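Local coordinates for protein 2-(hydroxymethyl)glutarate dehydrogenase (Eubacterium barkeri, PDB 3CKY) that catalyses the NAD-dependent interconversion of 2-formylglutarate and (S)-2-hydroxymethylglutarate in nicotinate fermentation, working as a homotetramer, at residues A[66-70]-A[71-75]; A[98-102]-A[103-107]; A[140-143]-A[144-148]; A[162-166]-A[167-171]. One frame throughout, in Å; residues are numbered along the deposited sequence.

Interaction 1: A[66-70]-A[71-75]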
ATOM      1  N   THR A  66     -16.164  -8.239 -31.063  1.00 66.88           N
ATOM      2  CA  THR A  66     -14.813  -8.676 -30.774  1.00 66.89           C
ATOM      3  C   THR A  66     -14.588  -8.723 -29.273  1.00 66.83           C
ATOM      4  O   THR A  66     -15.227  -7.995 -28.518  1.00 66.91           O
ATOM      5  CB  THR A  66     -13.762  -7.753 -31.441  1.00 67.06           C
ATOM      6  OG1 THR A  66     -12.517  -8.448 -31.545  1.00 67.30           O
ATOM      7  CG2 THR A  66     -13.579  -6.455 -30.658  1.00 66.93           C
ATOM      8  N   SER A  67     -13.689  -9.607 -28.860  1.00 66.85           N
ATOM      9  CA  SER A  67     -13.213  -9.676 -27.491  1.00 66.89           C
ATOM     10  C   SER A  67     -11.740 -10.087 -27.531  1.00 66.93           C
ATOM     11  O   SER A  67     -11.415 -11.253 -27.774  1.00 66.90           O
ATOM     12  CB  SER A  67     -14.032 -10.680 -26.677  1.00 66.93           C
ATOM     13  OG  SER A  67     -13.585 -10.715 -25.333  1.00 67.29           O
ATOM     14  N   LEU A  68     -10.859  -9.114 -27.314  1.00 66.78           N
ATOM     15  CA  LEU A  68      -9.421  -9.313 -27.435  1.00 66.65           C
ATOM     16  C   LEU A  68      -8.765  -9.258 -26.050  1.00 66.60           C
ATOM     17  O   LEU A  68      -9.387  -8.786 -25.093  1.00 66.58           O
ATOM     18  CB  LEU A  68      -8.842  -8.262 -28.392  1.00 66.64           C
ATOM     19  CG  LEU A  68      -9.458  -8.295 -29.809  1.00 66.61           C
ATOM     20  CD1 LEU A  68      -9.097  -7.069 -30.643  1.00 65.34           C
ATOM     21  CD2 LEU A  68      -9.035  -9.562 -30.538  1.00 65.76           C
ATOM     22  N   PRO A  69      -7.528  -9.781 -25.921  1.00 66.49           N
ATOM     23  CA  PRO A  69      -6.896  -9.932 -24.592  1.00 66.48           C
ATOM     24  C   PRO A  69      -6.517  -8.638 -23.853  1.00 66.38           C
ATOM     25  O   PRO A  69      -6.540  -8.614 -22.622  1.00 66.38           O
ATOM     26  CB  PRO A  69      -5.624 -10.751 -24.892  1.00 66.43           C
ATOM     27  CG  PRO A  69      -5.818 -11.309 -26.253  1.00 66.45           C
ATOM     28  CD  PRO A  69      -6.658 -10.313 -26.985  1.00 66.45           C
ATOM     29  N   ASN A  70      -6.150  -7.589 -24.586  1.00 66.34           N
ATOM     30  CA  ASN A  70      -5.781  -6.317 -23.958  1.00 66.23           C
ATOM     31  C   ASN A  70      -5.857  -5.125 -24.915  1.00 66.17           C
ATOM     32  O   ASN A  70      -6.103  -5.296 -26.112  1.00 66.13           O
ATOM     33  CB  ASN A  70      -4.387  -6.418 -23.337  1.00 66.22           C
ATOM     34  CG  ASN A  70      -3.330  -6.805 -24.346  1.00 66.27           C
ATOM     35  OD1 ASN A  70      -3.063  -6.070 -25.292  1.00 66.17           O
ATOM     36  ND2 ASN A  70      -2.716  -7.963 -24.143  1.00 66.64           N
ATOM     37  N   ALA A  71      -5.654  -3.923 -24.375  1.00 65.98           N
ATOM     38  CA  ALA A  71      -5.789  -2.680 -25.142  1.00 65.90           C
ATOM     39  C   ALA A  71      -4.777  -2.576 -26.285  1.00 65.87           C
ATOM     40  O   ALA A  71      -5.058  -1.976 -27.319  1.00 65.54           O
ATOM     41  CB  ALA A  71      -5.662  -1.473 -24.227  1.00 65.63           C
ATOM     42  N   GLY A  72      -3.597  -3.150 -26.082  1.00 65.91           N
ATOM     43  CA  GLY A  72      -2.566  -3.165 -27.102  1.00 66.07           C
ATOM     44  C   GLY A  72      -2.978  -3.951 -28.334  1.00 66.07           C
ATOM     45  O   GLY A  72      -2.720  -3.528 -29.459  1.00 65.77           O
ATOM     46  N   ILE A  73      -3.626  -5.093 -28.114  1.00 66.21           N
ATOM     47  CA  ILE A  73      -4.078  -5.950 -29.210  1.00 66.47           C
ATOM     48  C   ILE A  73      -5.304  -5.345 -29.890  1.00 66.62           C
ATOM     49  O   ILE A  73      -5.455  -5.457 -31.101  1.00 66.47           O
ATOM     50  CB  ILE A  73      -4.360  -7.390 -28.725  1.00 66.46           C
ATOM     51  CG1 ILE A  73      -3.054  -8.037 -28.249  1.00 66.45           C
ATOM     52  CG2 ILE A  73      -4.983  -8.233 -29.839  1.00 66.17           C
ATOM     53  CD1 ILE A  73      -3.229  -9.387 -27.605  1.00 66.59           C
ATOM     54  N   VAL A  74      -6.168  -4.697 -29.108  1.00 67.06           N
ATOM     55  CA  VAL A  74      -7.290  -3.936 -29.661  1.00 67.31           C
ATOM     56  C   VAL A  74      -6.782  -2.893 -30.672  1.00 67.72           C
ATOM     57  O   VAL A  74      -7.266  -2.848 -31.800  1.00 67.65           O
ATOM     58  CB  VAL A  74      -8.128  -3.257 -28.549  1.00 67.23           C
ATOM     59  CG1 VAL A  74      -9.147  -2.290 -29.149  1.00 66.58           C
ATOM     60  CG2 VAL A  74      -8.828  -4.324 -27.676  1.00 67.08           C
ATOM     61  N   GLU A  75      -5.797  -2.083 -30.280  1.00 67.98           N
ATOM     62  CA  GLU A  75      -5.249  -1.053 -31.172  1.00 68.57           C
ATOM     63  C   GLU A  75      -4.649  -1.662 -32.433  1.00 68.62           C
ATOM     64  O   GLU A  75      -4.840  -1.145 -33.541  1.00 68.20           O
ATOM     65  CB  GLU A  75      -4.170  -0.221 -30.484  1.00 68.66           C
ATOM     66  CG  GLU A  75      -4.686   0.749 -29.453  1.00 69.46           C
ATOM     67  CD  GLU A  75      -3.617   1.729 -29.004  1.00 69.77           C
ATOM     68  OE1 GLU A  75      -3.116   1.594 -27.858  1.00 72.34           O
ATOM     69  OE2 GLU A  75      -3.270   2.623 -29.803  1.00 70.94           O
TER
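Asn70 caps helix 71-79 through Ile73, a local contact at the end of the loop that leaves strand 63-66. Its OD1 accepts from Ile73 N at 3.0 Å, and the donor stands 30° out of the plane of the side-chain amide. CG sits between the backbone N and the carbonyl carbon (chi1 58°), which folds the amide back over the first helical turn and brings OD1 to the N-H of Ile73. The backbone oxygen works beside it: Asn70 O takes a bond of 3.1 Å and 164° from Val74 N, the first i to i+4 bond of the helix, and a weak second one from Ile73 N. This N-cap ends a strand-loop-helix passage of the Rossmann domain; strand 63-66 lies beside strand 6-10, which leads into the glycine-rich loop expected to bind NAD+. With an alanine here the amide acceptor is gone, and Ile73 N would probably be left with no more than its weak bond to Asn70 O. Apolar contacts close the loop against the helix. Ile73 CD1 presses on the Pro69 ring, 3.5 Å from Pro69 CG, the two side chains crossing at about a right angle. On its other branch Ile73 CG2 lies 4.1 Å from Leu68 CB. Leu68 CD1 reaches Val74 CA at 3.7 Å, while Val74 CG2 is 4.0 Å from Leu68 CB. Val74 also packs on Asp96 and Met108, and Pro69 O accepts from Lys243 NZ, a probable cofactor-binding residue.

Interaction 2: A[98-102]-A[103-107]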
ATOM      1  N   SER A  98     -13.887  -6.673 -25.039  1.00 62.94           N
ATOM      2  CA  SER A  98     -12.584  -6.852 -24.430  1.00 62.69           C
ATOM      3  C   SER A  98     -12.524  -6.285 -23.026  1.00 62.13           C
ATOM      4  O   SER A  98     -13.137  -5.255 -22.716  1.00 62.06           O
ATOM      5  CB  SER A  98     -11.490  -6.177 -25.260  1.00 62.51           C
ATOM      6  OG  SER A  98     -11.495  -6.635 -26.597  1.00 62.78           O
ATOM      7  N   SER A  99     -11.754  -6.961 -22.189  1.00 61.46           N
ATOM      8  CA  SER A  99     -11.522  -6.503 -20.844  1.00 61.44           C
ATOM      9  C   SER A  99     -10.427  -5.413 -20.830  1.00 61.09           C
ATOM     10  O   SER A  99      -9.243  -5.701 -20.676  1.00 60.52           O
ATOM     11  CB  SER A  99     -11.159  -7.683 -19.963  1.00 61.32           C
ATOM     12  OG  SER A  99     -10.987  -7.250 -18.635  1.00 63.86           O
ATOM     13  N   VAL A 100     -10.857  -4.158 -20.960  1.00 60.72           N
ATOM     14  CA  VAL A 100      -9.950  -3.033 -21.084  1.00 60.75           C
ATOM     15  C   VAL A 100     -10.424  -1.823 -20.271  1.00 60.97           C
ATOM     16  O   VAL A 100     -11.550  -1.781 -19.800  1.00 60.91           O
ATOM     17  CB  VAL A 100      -9.775  -2.612 -22.571  1.00 60.69           C
ATOM     18  CG1 VAL A 100      -9.133  -3.737 -23.390  1.00 59.74           C
ATOM     19  CG2 VAL A 100     -11.108  -2.173 -23.173  1.00 59.08           C
ATOM     20  N   SER A 101      -9.537  -0.850 -20.087  1.00 61.40           N
ATOM     21  CA  SER A 101      -9.892   0.380 -19.380  1.00 61.79           C
ATOM     22  C   SER A 101     -10.834   1.231 -20.232  1.00 61.87           C
ATOM     23  O   SER A 101     -10.782   1.164 -21.462  1.00 61.64           O
ATOM     24  CB  SER A 101      -8.640   1.185 -19.046  1.00 61.75           C
ATOM     25  OG  SER A 101      -8.019   1.628 -20.239  1.00 63.18           O
ATOM     26  N   PRO A 102     -11.709   2.023 -19.577  1.00 62.06           N
ATOM     27  CA  PRO A 102     -12.543   2.978 -20.294  1.00 62.50           C
ATOM     28  C   PRO A 102     -11.755   3.860 -21.264  1.00 62.89           C
ATOM     29  O   PRO A 102     -12.199   4.079 -22.393  1.00 62.90           O
ATOM     30  CB  PRO A 102     -13.156   3.823 -19.171  1.00 62.46           C
ATOM     31  CG  PRO A 102     -13.153   2.946 -17.976  1.00 62.12           C
ATOM     32  CD  PRO A 102     -11.967   2.043 -18.123  1.00 62.00           C
ATOM     33  N   SER A 103     -10.595   4.348 -20.827  1.00 63.42           N
ATOM     34  CA  SER A 103      -9.764   5.240 -21.644  1.00 63.95           C
ATOM     35  C   SER A 103      -9.333   4.564 -22.942  1.00 64.27           C
ATOM     36  O   SER A 103      -9.340   5.188 -23.995  1.00 64.71           O
ATOM     37  CB  SER A 103      -8.526   5.680 -20.858  1.00 64.07           C
ATOM     38  OG  SER A 103      -7.671   4.576 -20.641  1.00 64.97           O
ATOM     39  N   SER A 104      -8.944   3.292 -22.850  1.00 64.76           N
ATOM     40  CA  SER A 104      -8.653   2.459 -24.022  1.00 64.89           C
ATOM     41  C   SER A 104      -9.769   2.546 -25.058  1.00 65.13           C
ATOM     42  O   SER A 104      -9.518   2.767 -26.251  1.00 65.03           O
ATOM     43  CB  SER A 104      -8.452   0.990 -23.599  1.00 65.00           C
ATOM     44  OG  SER A 104      -8.767   0.078 -24.655  1.00 66.43           O
ATOM     45  N   THR A 105     -11.002   2.368 -24.586  1.00 65.26           N
ATOM     46  CA  THR A 105     -12.174   2.403 -25.451  1.00 65.29           C
ATOM     47  C   THR A 105     -12.476   3.821 -25.966  1.00 65.25           C
ATOM     48  O   THR A 105     -12.880   3.979 -27.122  1.00 65.10           O
ATOM     49  CB  THR A 105     -13.402   1.808 -24.734  1.00 65.39           C
ATOM     50  OG1 THR A 105     -13.172   0.414 -24.486  1.00 66.29           O
ATOM     51  CG2 THR A 105     -14.667   1.954 -25.567  1.00 64.88           C
ATOM     52  N   LEU A 106     -12.299   4.833 -25.118  1.00 65.01           N
ATOM     53  CA  LEU A 106     -12.524   6.219 -25.534  1.00 65.35           C
ATOM     54  C   LEU A 106     -11.581   6.631 -26.670  1.00 65.41           C
ATOM     55  O   LEU A 106     -12.014   7.270 -27.632  1.00 65.41           O
ATOM     56  CB  LEU A 106     -12.365   7.204 -24.364  1.00 65.17           C
ATOM     57  CG  LEU A 106     -13.558   7.557 -23.466  1.00 65.08           C
ATOM     58  CD1 LEU A 106     -14.883   7.364 -24.186  1.00 64.73           C
ATOM     59  CD2 LEU A 106     -13.534   6.782 -22.165  1.00 64.48           C
ATOM     60  N   LYS A 107     -10.301   6.280 -26.542  1.00 65.68           N
ATOM     61  CA  LYS A 107      -9.311   6.539 -27.599  1.00 66.00           C
ATOM     62  C   LYS A 107      -9.790   5.948 -28.917  1.00 66.11           C
ATOM     63  O   LYS A 107      -9.835   6.634 -29.941  1.00 65.87           O
ATOM     64  CB  LYS A 107      -7.937   5.939 -27.250  1.00 66.04           C
ATOM     65  CG  LYS A 107      -6.982   6.896 -26.561  1.00 66.16           C
ATOM     66  CD  LYS A 107      -5.544   6.343 -26.480  1.00 66.44           C
ATOM     67  CE  LYS A 107      -5.182   5.767 -25.094  1.00 66.79           C
ATOM     68  NZ  LYS A 107      -5.635   4.354 -24.885  1.00 66.73           N
TER
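Val100 and Ser104 make the tightly packed, buried half of this local contact, where the loop after strand 93-96 turns into helix 102-114. Ser104 OG is swung away from its own backbone N (chi1 153°) and lies against the valine, 3.5 Å from Val100 CB and 3.6 Å from Val100 CG2. The same methyl, Val100 CG2, meets Thr105 OG1 at 3.6 Å, the two side chains crossing at about a right angle; that hydroxyl has its polar partner elsewhere, a hydrogen bond with Asp171 OD2. Ser101 occupies the N-cap, with its OG 3.2 Å from Ser104 N, and its backbone oxygen takes a long, weak bond from Thr105 N. A hydrogen bond between Ser101 OG and Ser103 OG is also modelled, but the place of Ser103 OG is doubtful. Glu250 gives Ser101 OG another, weak partner.

Toward solvent the side chains meet more loosely. Leu106 N donates to Pro102 O, in the first residue of the helix, at 2.8 Å, nearly along the C=O axis. Leu106 CD2 also comes close to that carbonyl, 3.0 Å from Pro102 O, but the side chains themselves hardly meet, Leu106 CD2 standing 4.2 Å from Pro102 CB. The leucine is exposed, whereas the proline ring is buried against Ala172 and Ile175 and meets Cys198 of the second subunit. Serine at the N-cap followed by proline in the first turn is a common way to start a helix, and here it starts the Rossmann-domain helix just after Ser99, which probably binds NAD+.

Interaction 3: A[140-143]-A[144-148]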
ATOM      1  N   VAL A 140     -23.320  -1.893 -21.382  1.00 62.45           N
ATOM      2  CA  VAL A 140     -23.032  -1.126 -22.594  1.00 62.40           C
ATOM      3  C   VAL A 140     -22.744   0.349 -22.326  1.00 62.46           C
ATOM      4  O   VAL A 140     -23.503   1.024 -21.633  1.00 62.57           O
ATOM      5  CB  VAL A 140     -24.206  -1.218 -23.601  1.00 62.47           C
ATOM      6  CG1 VAL A 140     -23.844  -0.512 -24.911  1.00 61.76           C
ATOM      7  CG2 VAL A 140     -24.579  -2.676 -23.860  1.00 61.59           C
ATOM      8  N   GLY A 141     -21.634   0.827 -22.886  1.00 62.54           N
ATOM      9  CA  GLY A 141     -21.282   2.243 -22.885  1.00 62.60           C
ATOM     10  C   GLY A 141     -21.447   2.780 -24.288  1.00 62.64           C
ATOM     11  O   GLY A 141     -20.709   2.395 -25.187  1.00 62.66           O
ATOM     12  N   ALA A 142     -22.424   3.663 -24.484  1.00 62.79           N
ATOM     13  CA  ALA A 142     -22.728   4.186 -25.818  1.00 62.79           C
ATOM     14  C   ALA A 142     -23.676   5.370 -25.746  1.00 62.83           C
ATOM     15  O   ALA A 142     -24.192   5.691 -24.681  1.00 62.83           O
ATOM     16  CB  ALA A 142     -23.327   3.082 -26.683  1.00 62.58           C
ATOM     17  N   SER A 143     -23.891   6.022 -26.885  1.00 63.13           N
ATOM     18  CA  SER A 143     -24.947   7.028 -27.007  1.00 63.28           C
ATOM     19  C   SER A 143     -26.299   6.323 -26.940  1.00 63.42           C
ATOM     20  O   SER A 143     -26.389   5.112 -27.145  1.00 63.34           O
ATOM     21  CB  SER A 143     -24.821   7.809 -28.321  1.00 63.16           C
ATOM     22  OG  SER A 143     -25.191   7.009 -29.428  1.00 63.01           O
ATOM     23  N   GLU A 144     -27.348   7.081 -26.651  1.00 63.94           N
ATOM     24  CA  GLU A 144     -28.698   6.526 -26.635  1.00 64.01           C
ATOM     25  C   GLU A 144     -29.073   5.958 -28.001  1.00 63.99           C
ATOM     26  O   GLU A 144     -29.587   4.845 -28.092  1.00 63.94           O
ATOM     27  CB  GLU A 144     -29.715   7.591 -26.205  1.00 64.27           C
ATOM     28  CG  GLU A 144     -31.139   7.066 -26.024  1.00 64.97           C
ATOM     29  CD  GLU A 144     -31.210   5.822 -25.148  1.00 67.27           C
ATOM     30  OE1 GLU A 144     -30.581   5.808 -24.070  1.00 68.11           O
ATOM     31  OE2 GLU A 144     -31.891   4.853 -25.544  1.00 68.83           O
ATOM     32  N   ALA A 145     -28.792   6.726 -29.052  1.00 64.00           N
ATOM     33  CA  ALA A 145     -29.090   6.325 -30.427  1.00 63.98           C
ATOM     34  C   ALA A 145     -28.412   5.010 -30.802  1.00 64.03           C
ATOM     35  O   ALA A 145     -29.034   4.139 -31.402  1.00 64.20           O
ATOM     36  CB  ALA A 145     -28.669   7.426 -31.395  1.00 63.79           C
ATOM     37  N   VAL A 146     -27.136   4.876 -30.447  1.00 64.06           N
ATOM     38  CA  VAL A 146     -26.361   3.685 -30.781  1.00 64.11           C
ATOM     39  C   VAL A 146     -26.796   2.472 -29.947  1.00 64.31           C
ATOM     40  O   VAL A 146     -26.794   1.341 -30.443  1.00 64.23           O
ATOM     41  CB  VAL A 146     -24.834   3.933 -30.607  1.00 64.20           C
ATOM     42  CG1 VAL A 146     -24.046   2.640 -30.769  1.00 63.71           C
ATOM     43  CG2 VAL A 146     -24.346   4.983 -31.606  1.00 63.70           C
ATOM     44  N   PHE A 147     -27.165   2.696 -28.687  1.00 64.37           N
ATOM     45  CA  PHE A 147     -27.681   1.608 -27.853  1.00 64.53           C
ATOM     46  C   PHE A 147     -28.966   1.027 -28.432  1.00 64.73           C
ATOM     47  O   PHE A 147     -29.093  -0.195 -28.530  1.00 64.80           O
ATOM     48  CB  PHE A 147     -27.932   2.055 -26.414  1.00 64.36           C
ATOM     49  CG  PHE A 147     -28.524   0.975 -25.549  1.00 64.33           C
ATOM     50  CD1 PHE A 147     -27.722  -0.042 -25.036  1.00 64.18           C
ATOM     51  CD2 PHE A 147     -29.884   0.956 -25.264  1.00 63.90           C
ATOM     52  CE1 PHE A 147     -28.264  -1.054 -24.243  1.00 64.13           C
ATOM     53  CE2 PHE A 147     -30.434  -0.051 -24.467  1.00 64.01           C
ATOM     54  CZ  PHE A 147     -29.618  -1.054 -23.953  1.00 63.90           C
ATOM     55  N   GLU A 148     -29.908   1.894 -28.809  1.00 64.75           N
ATOM     56  CA  GLU A 148     -31.167   1.446 -29.407  1.00 65.01           C
ATOM     57  C   GLU A 148     -30.904   0.677 -30.699  1.00 65.10           C
ATOM     58  O   GLU A 148     -31.557  -0.326 -30.985  1.00 65.28           O
ATOM     59  CB  GLU A 148     -32.088   2.634 -29.699  1.00 65.02           C
ATOM     60  CG  GLU A 148     -32.629   3.323 -28.459  1.00 65.15           C
ATOM     61  CD  GLU A 148     -33.293   4.652 -28.766  1.00 65.70           C
ATOM     62  OE1 GLU A 148     -33.250   5.538 -27.892  1.00 67.45           O
ATOM     63  OE2 GLU A 148     -33.861   4.822 -29.875  1.00 66.55           O
TER
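Ser143 O receives the shortest sound polar bond of this contact, from Phe147 N at 3.0 Å and 158°, the donor tilted 24° from the carbonyl plane. Beside it Ser143 OG accepts from Val146 N at 3.1 Å, so the residue grips the first turn of helix 144-157 with both backbone and side chain. The hydroxyl is turned in between the backbone N and the carbonyl carbon (chi1 72°), and there it also lies close against Val146 CG2. This N-cap sits at the bend of a beta-alpha-beta unit in which helix 144-157 joins strand 136-141 to its parallel neighbour, strand 158-165. An alanine at this serine lacks the capping oxygen, and Val146 N is likely to lose its side-chain acceptor, leaving the first turn more weakly tied to the loop. Behind the cap, apolar groups bring strand and helix together. Val140 CG1 comes to the edge of the Phe147 ring, in its plane, 3.9 Å from Phe147 CD1, while Val140 CG2 stands 4.0 Å from Phe147 CE1. Ala142 CB faces Val146 CG1 at 4.2 Å, and both side chains pack on Val120 of strand 118-125. Phe147 also stacks on the ring of His163. On the outer surface Glu144 OE2 lies 2.8 Å from Glu148 OE1, close enough that one acid probably carries a proton.

Interaction 4: A[162-166]-A[167-171]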
ATOM      1  N   TYR A 162     -27.773  -3.898 -20.110  1.00 60.47           N
ATOM      2  CA  TYR A 162     -27.744  -2.613 -19.424  1.00 60.32           C
ATOM      3  C   TYR A 162     -27.094  -1.531 -20.276  1.00 60.20           C
ATOM      4  O   TYR A 162     -25.979  -1.715 -20.799  1.00 60.21           O
ATOM      5  CB  TYR A 162     -26.973  -2.723 -18.121  1.00 60.50           C
ATOM      6  CG  TYR A 162     -27.657  -3.548 -17.069  1.00 60.76           C
ATOM      7  CD1 TYR A 162     -28.584  -2.974 -16.206  1.00 60.84           C
ATOM      8  CD2 TYR A 162     -27.363  -4.902 -16.917  1.00 60.79           C
ATOM      9  CE1 TYR A 162     -29.204  -3.725 -15.226  1.00 61.00           C
ATOM     10  CE2 TYR A 162     -27.976  -5.665 -15.934  1.00 60.98           C
ATOM     11  CZ  TYR A 162     -28.898  -5.075 -15.096  1.00 61.31           C
ATOM     12  OH  TYR A 162     -29.525  -5.815 -14.107  1.00 61.51           O
ATOM     13  N   HIS A 163     -27.807  -0.411 -20.419  1.00 59.84           N
ATOM     14  CA  HIS A 163     -27.227   0.805 -20.951  1.00 59.69           C
ATOM     15  C   HIS A 163     -26.699   1.584 -19.748  1.00 59.39           C
ATOM     16  O   HIS A 163     -27.424   2.347 -19.120  1.00 59.47           O
ATOM     17  CB  HIS A 163     -28.264   1.597 -21.748  1.00 59.80           C
ATOM     18  CG  HIS A 163     -27.712   2.826 -22.391  1.00 60.07           C
ATOM     19  ND1 HIS A 163     -26.388   2.942 -22.753  1.00 61.06           N
ATOM     20  CD2 HIS A 163     -28.305   3.987 -22.751  1.00 60.52           C
ATOM     21  CE1 HIS A 163     -26.185   4.129 -23.295  1.00 60.80           C
ATOM     22  NE2 HIS A 163     -27.334   4.781 -23.308  1.00 60.80           N
ATOM     23  N   VAL A 164     -25.428   1.365 -19.424  1.00 59.14           N
ATOM     24  CA  VAL A 164     -24.859   1.822 -18.154  1.00 58.84           C
ATOM     25  C   VAL A 164     -24.362   3.260 -18.212  1.00 58.44           C
ATOM     26  O   VAL A 164     -24.132   3.882 -17.174  1.00 58.69           O
ATOM     27  CB  VAL A 164     -23.706   0.889 -17.670  1.00 59.06           C
ATOM     28  CG1 VAL A 164     -24.204  -0.544 -17.546  1.00 59.19           C
ATOM     29  CG2 VAL A 164     -22.506   0.958 -18.618  1.00 59.01           C
ATOM     30  N   GLY A 165     -24.203   3.788 -19.414  1.00 57.89           N
ATOM     31  CA  GLY A 165     -23.742   5.157 -19.577  1.00 57.71           C
ATOM     32  C   GLY A 165     -23.181   5.351 -20.956  1.00 57.39           C
ATOM     33  O   GLY A 165     -23.458   4.562 -21.851  1.00 57.28           O
ATOM     34  N   ASP A 166     -22.392   6.404 -21.135  1.00 57.18           N
ATOM     35  CA  ASP A 166     -21.768   6.658 -22.428  1.00 57.02           C
ATOM     36  C   ASP A 166     -20.490   5.822 -22.575  1.00 56.72           C
ATOM     37  O   ASP A 166     -20.171   4.993 -21.717  1.00 56.90           O
ATOM     38  CB  ASP A 166     -21.485   8.146 -22.618  1.00 57.31           C
ATOM     39  CG  ASP A 166     -21.771   8.617 -24.039  1.00 58.27           C
ATOM     40  OD1 ASP A 166     -21.385   7.915 -25.000  1.00 59.24           O
ATOM     41  OD2 ASP A 166     -22.390   9.689 -24.185  1.00 59.80           O
ATOM     42  N   THR A 167     -19.782   6.029 -23.678  1.00 56.12           N
ATOM     43  CA  THR A 167     -18.588   5.262 -24.005  1.00 55.47           C
ATOM     44  C   THR A 167     -17.643   5.092 -22.812  1.00 54.94           C
ATOM     45  O   THR A 167     -17.325   6.050 -22.107  1.00 55.32           O
ATOM     46  CB  THR A 167     -17.843   5.929 -25.173  1.00 55.68           C
ATOM     47  OG1 THR A 167     -18.770   6.123 -26.244  1.00 55.69           O
ATOM     48  CG2 THR A 167     -16.669   5.065 -25.658  1.00 55.88           C
ATOM     49  N   GLY A 168     -17.220   3.851 -22.588  1.00 53.92           N
ATOM     50  CA  GLY A 168     -16.340   3.520 -21.479  1.00 52.94           C
ATOM     51  C   GLY A 168     -17.042   3.081 -20.190  1.00 52.02           C
ATOM     52  O   GLY A 168     -16.355   2.532 -19.316  1.00 52.16           O
ATOM     53  N   ALA A 169     -18.380   3.249 -20.073  1.00 50.72           N
ATOM     54  CA  ALA A 169     -19.134   2.921 -18.832  1.00 49.65           C
ATOM     55  C   ALA A 169     -19.356   1.425 -18.598  1.00 48.56           C
ATOM     56  O   ALA A 169     -19.362   0.981 -17.440  1.00 48.16           O
ATOM     57  CB  ALA A 169     -20.472   3.667 -18.787  1.00 49.72           C
ATOM     58  N   GLY A 170     -19.556   0.663 -19.678  1.00 47.19           N
ATOM     59  CA  GLY A 170     -19.622  -0.803 -19.606  1.00 46.36           C
ATOM     60  C   GLY A 170     -18.321  -1.369 -19.069  1.00 45.35           C
ATOM     61  O   GLY A 170     -18.321  -2.175 -18.139  1.00 44.46           O
ATOM     62  N   ASP A 171     -17.209  -0.942 -19.673  1.00 44.33           N
ATOM     63  CA  ASP A 171     -15.871  -1.291 -19.187  1.00 43.81           C
ATOM     64  C   ASP A 171     -15.699  -0.912 -17.714  1.00 43.32           C
ATOM     65  O   ASP A 171     -15.184  -1.702 -16.914  1.00 42.90           O
ATOM     66  CB  ASP A 171     -14.791  -0.574 -19.986  1.00 43.40           C
ATOM     67  CG  ASP A 171     -14.692  -1.054 -21.401  1.00 43.31           C
ATOM     68  OD1 ASP A 171     -15.002  -2.231 -21.670  1.00 43.32           O
ATOM     69  OD2 ASP A 171     -14.301  -0.243 -22.256  1.00 43.66           O
TER
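Asp166 to Ala169 form a type II beta turn, closed by Ala169 N donating to Asp166 O at 3.0 Å and 151°, in the carbonyl plane. Gly168 takes the positive phi of its third position (93°), where a side chain would strike the preceding carbonyl oxygen. Gly165 is likewise demanded by its backbone, and a CB there would also clash with Ala169 CB. The Asp166 carboxylate bends back on the turn: OD1 accepts from Thr167 N at 2.8 Å, using its anti lone pair, and so ties the side chain to the turn's second residue. Inside the bend Ala169 CB lies 3.7 Å from Gly165 CA. Val164 CG2 points at the same first helical turn, though its closest approach is too short to trust. The turn takes the chain from strand 158-165, beside strand 136-141, into the long helix 169-197 that leaves the Rossmann domain. Asp121 accepts from Gly168 N and Asp171 N, holding this helix start to strand 118-125; Thr167 packs on helix 102-114, and Ala169 meets Leu200 of the second subunit.

All four contacts lie where the chain runs into a helix, and they form a series of touching neighbours, 1 to 2, 2 to 4 and 4 to 3. Interactions 1 and 2, centres about 9 Å apart, are joined by a probable hydrogen bond of 2.7 Å from Leu68 N to Ser98 OG. Interaction 2 meets interaction 4 through Thr105 OG1 and Asp171 OD2, 2.6 Å apart. Interactions 3 and 4 share neighbouring strands, Val140 N lying 2.7 Å from Tyr162 O. The side chain of Lys174, probably the active-site lysine, is about 6 Å from Gly170 of interaction 4 and about 9 Å from the Pro102 side chain of interaction 2. Interactions 1 and 2 border the expected NAD+ site, interaction 2 contributing Ser99; interaction 3 lies farther off.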